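Long-range contact in oligopeptide ABC transporter OppAIV (PDB 4GL8), which probably binds oligopeptides outside the cytoplasmic membrane as the solute-binding component of a peptide ABC transporter: residues F311-R315 / L348-A354. Numbering follows the deposited sequence.
Sequences FAIDR and LFDAEMA
Arg315 NH1 donates to two backbone carbonyls, Leu348 O across the contact and Ser310 O in the helix before the loop. The bond from NH1 to Leu348 O is 2.9 Å long with an N-H...O angle of 153°; the oxygen lies near the guanidinium plane, whereas NH1 stands above the carbonyl plane. NE bonds to Phe494 O, so contacts at both nitrogens should fix the guanidinium's rotation. The backbone-to-backbone bond across the contact is Asp350 N to Phe311 O, also 2.9 Å, in the carbonyl plane and on a lone pair. From the residue between Leu348 and Asp350, the Phe349 ring turns to the Asp314 side. Asp314 CB sits 3.7 Å from its centroid, over its centre, a CH-pi contact, and the Asp314 carboxylate stacks at 12° to the ring plane. With CG anti to the backbone N (chi1 -179°), Asp314 spreads over this face while OD2 bonds to Thr317 OG1. At the other end, Met353 SD lies over one face of the Phe311 ring, 4.6 Å from its centroid, a Met-aromatic contact. Asp350, the N-cap of helix 351-361, accepts from Met353 N at OD1 (3.1 Å), while Ala354 CB packs 3.8 Å from Ala312 CB. The contact thus joins the turn between helices 303-311 and 315-323 to the start of helix 351-361, with Ala312 and Ala354 both against Leu397 of helix 380-397.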
ATOM      1  N   PHE A 311     -13.153 -16.306 -14.229  1.00 20.76           N
ATOM      2  CA  PHE A 311     -14.456 -16.201 -14.898  1.00 22.85           C
ATOM      3  C   PHE A 311     -15.631 -16.758 -14.075  1.00 23.05           C
ATOM      4  O   PHE A 311     -16.772 -16.395 -14.334  1.00 23.10           O
ATOM      5  CB  PHE A 311     -14.436 -16.925 -16.241  1.00 24.25           C
ATOM      6  CG  PHE A 311     -13.903 -16.111 -17.361  1.00 26.30           C
ATOM      7  CD1 PHE A 311     -12.597 -16.247 -17.780  1.00 27.49           C
ATOM      8  CD2 PHE A 311     -14.708 -15.232 -18.030  1.00 29.16           C
ATOM      9  CE1 PHE A 311     -12.098 -15.497 -18.827  1.00 28.64           C
ATOM     10  CE2 PHE A 311     -14.212 -14.475 -19.083  1.00 30.44           C
ATOM     11  CZ  PHE A 311     -12.905 -14.618 -19.483  1.00 29.37           C
ATOM     12  N   ALA A 312     -15.358 -17.638 -13.111  1.00 22.56           N
ATOM     13  CA  ALA A 312     -16.401 -18.204 -12.259  1.00 23.55           C
ATOM     14  C   ALA A 312     -16.902 -17.267 -11.144  1.00 24.03           C
ATOM     15  O   ALA A 312     -17.849 -17.627 -10.428  1.00 25.38           O
ATOM     16  CB  ALA A 312     -15.910 -19.497 -11.647  1.00 23.79           C
ATOM     17  N   ILE A 313     -16.299 -16.084 -10.972  1.00 23.19           N
ATOM     18  CA  ILE A 313     -16.760 -15.131  -9.940  1.00 22.81           C
ATOM     19  C   ILE A 313     -17.702 -14.060 -10.495  1.00 22.74           C
ATOM     20  O   ILE A 313     -17.343 -13.318 -11.398  1.00 21.91           O
ATOM     21  CB  ILE A 313     -15.606 -14.333  -9.325  1.00 22.54           C
ATOM     22  CG1 ILE A 313     -14.448 -15.236  -8.813  1.00 22.95           C
ATOM     23  CG2 ILE A 313     -16.129 -13.386  -8.255  1.00 23.06           C
ATOM     24  CD1 ILE A 313     -14.821 -16.146  -7.689  1.00 23.41           C
ATOM     25  N   ASP A 314     -18.882 -13.918  -9.904  1.00 23.66           N
ATOM     26  CA  ASP A 314     -19.806 -12.851 -10.304  1.00 24.71           C
ATOM     27  C   ASP A 314     -19.404 -11.534  -9.602  1.00 23.90           C
ATOM     28  O   ASP A 314     -19.839 -11.278  -8.475  1.00 24.37           O
ATOM     29  CB  ASP A 314     -21.240 -13.260  -9.935  1.00 26.37           C
ATOM     30  CG  ASP A 314     -22.275 -12.220 -10.329  1.00 28.09           C
ATOM     31  OD1 ASP A 314     -21.935 -11.194 -10.970  1.00 28.56           O
ATOM     32  OD2 ASP A 314     -23.445 -12.444  -9.982  1.00 29.58           O
ATOM     33  N   ARG A 315     -18.595 -10.716 -10.284  1.00 22.73           N
ATOM     34  CA  ARG A 315     -18.003  -9.501  -9.720  1.00 21.64           C
ATOM     35  C   ARG A 315     -19.000  -8.431  -9.354  1.00 22.63           C
ATOM     36  O   ARG A 315     -18.828  -7.769  -8.339  1.00 22.05           O
ATOM     37  CB  ARG A 315     -16.987  -8.882 -10.703  1.00 20.99           C
ATOM     38  CG  ARG A 315     -15.686  -9.667 -10.775  1.00 19.94           C
ATOM     39  CD  ARG A 315     -14.843  -9.329 -11.994  1.00 19.60           C
ATOM     40  NE  ARG A 315     -13.600 -10.108 -11.990  1.00 18.76           N
ATOM     41  CZ  ARG A 315     -13.503 -11.380 -12.359  1.00 18.27           C
ATOM     42  NH1 ARG A 315     -14.564 -12.041 -12.798  1.00 18.95           N
ATOM     43  NH2 ARG A 315     -12.333 -11.982 -12.298  1.00 17.34           N
ATOM     44  N   LEU A 348     -17.201  -9.503 -17.035  1.00 27.29           N
ATOM     45  CA  LEU A 348     -17.041  -9.493 -15.584  1.00 26.25           C
ATOM     46  C   LEU A 348     -17.343 -10.840 -14.950  1.00 25.19           C
ATOM     47  O   LEU A 348     -17.050 -11.036 -13.779  1.00 24.49           O
ATOM     48  CB  LEU A 348     -17.921  -8.422 -14.951  1.00 27.91           C
ATOM     49  CG  LEU A 348     -17.515  -6.969 -15.232  1.00 28.83           C
ATOM     50  CD1 LEU A 348     -18.435  -6.007 -14.483  1.00 29.89           C
ATOM     51  CD2 LEU A 348     -16.080  -6.744 -14.811  1.00 28.45           C
ATOM     52  N   PHE A 349     -17.913 -11.761 -15.720  1.00 24.93           N
ATOM     53  CA  PHE A 349     -18.443 -12.992 -15.173  1.00 24.91           C
ATOM     54  C   PHE A 349     -18.908 -13.893 -16.303  1.00 25.77           C
ATOM     55  O   PHE A 349     -19.696 -13.438 -17.136  1.00 27.43           O
ATOM     56  CB  PHE A 349     -19.633 -12.644 -14.249  1.00 25.54           C
ATOM     57  CG  PHE A 349     -20.410 -13.832 -13.750  1.00 25.54           C
ATOM     58  CD1 PHE A 349     -21.805 -13.831 -13.798  1.00 27.23           C
ATOM     59  CD2 PHE A 349     -19.770 -14.916 -13.231  1.00 24.21           C
ATOM     60  CE1 PHE A 349     -22.530 -14.918 -13.327  1.00 28.35           C
ATOM     61  CE2 PHE A 349     -20.465 -16.005 -12.749  1.00 25.21           C
ATOM     62  CZ  PHE A 349     -21.853 -16.024 -12.800  1.00 27.36           C
ATOM     63  N   ASP A 350     -18.451 -15.149 -16.343  1.00 25.44           N
ATOM     64  CA  ASP A 350     -18.983 -16.136 -17.334  1.00 27.96           C
ATOM     65  C   ASP A 350     -18.831 -17.551 -16.859  1.00 27.80           C
ATOM     66  O   ASP A 350     -17.793 -18.187 -17.080  1.00 26.96           O
ATOM     67  CB  ASP A 350     -18.316 -15.988 -18.706  1.00 28.86           C
ATOM     68  CG  ASP A 350     -19.024 -16.766 -19.798  1.00 31.21           C
ATOM     69  OD1 ASP A 350     -19.812 -17.714 -19.522  1.00 31.73           O
ATOM     70  OD2 ASP A 350     -18.788 -16.400 -20.970  1.00 33.48           O
ATOM     71  N   ALA A 351     -19.888 -18.041 -16.224  1.00 28.38           N
ATOM     72  CA  ALA A 351     -19.866 -19.345 -15.600  1.00 28.78           C
ATOM     73  C   ALA A 351     -19.728 -20.489 -16.606  1.00 29.64           C
ATOM     74  O   ALA A 351     -19.051 -21.477 -16.313  1.00 28.88           O
ATOM     75  CB  ALA A 351     -21.101 -19.545 -14.719  1.00 29.02           C
ATOM     76  N   GLU A 352     -20.357 -20.360 -17.773  1.00 31.66           N
ATOM     77  CA  GLU A 352     -20.298 -21.415 -18.783  1.00 33.66           C
ATOM     78  C   GLU A 352     -18.888 -21.564 -19.342  1.00 32.88           C
ATOM     79  O   GLU A 352     -18.371 -22.687 -19.459  1.00 31.89           O
ATOM     80  CB  GLU A 352     -21.324 -21.190 -19.886  1.00 36.62           C
ATOM     81  CG  GLU A 352     -22.768 -21.423 -19.427  1.00 39.22           C
ATOM     82  CD  GLU A 352     -23.019 -22.834 -18.834  1.00 41.35           C
ATOM     83  OE1 GLU A 352     -22.939 -23.826 -19.588  1.00 43.38           O
ATOM     84  OE2 GLU A 352     -23.310 -22.958 -17.613  1.00 41.76           O
ATOM     85  N   MET A 353     -18.252 -20.435 -19.637  1.00 28.98           N
ATOM     86  CA  MET A 353     -16.903 -20.456 -20.113  1.00 30.19           C
ATOM     87  C   MET A 353     -15.943 -20.953 -19.023  1.00 26.84           C
ATOM     88  O   MET A 353     -15.041 -21.704 -19.323  1.00 25.24           O
ATOM     89  CB  MET A 353     -16.497 -19.092 -20.649  1.00 35.04           C
ATOM     90  CG  MET A 353     -15.024 -19.034 -21.007  1.00 38.90           C
ATOM     91  SD  MET A 353     -14.516 -17.767 -22.177  1.00 48.51           S
ATOM     92  CE  MET A 353     -15.886 -16.594 -22.136  1.00 47.85           C
ATOM     93  N   ALA A 354     -16.175 -20.588 -17.761  1.00 25.66           N
ATOM     94  CA  ALA A 354     -15.380 -21.103 -16.630  1.00 24.12           C
ATOM     95  C   ALA A 354     -15.411 -22.646 -16.557  1.00 24.37           C
ATOM     96  O   ALA A 354     -14.360 -23.318 -16.537  1.00 24.07           O
ATOM     97  CB  ALA A 354     -15.852 -20.479 -15.323  1.00 23.36           C
TER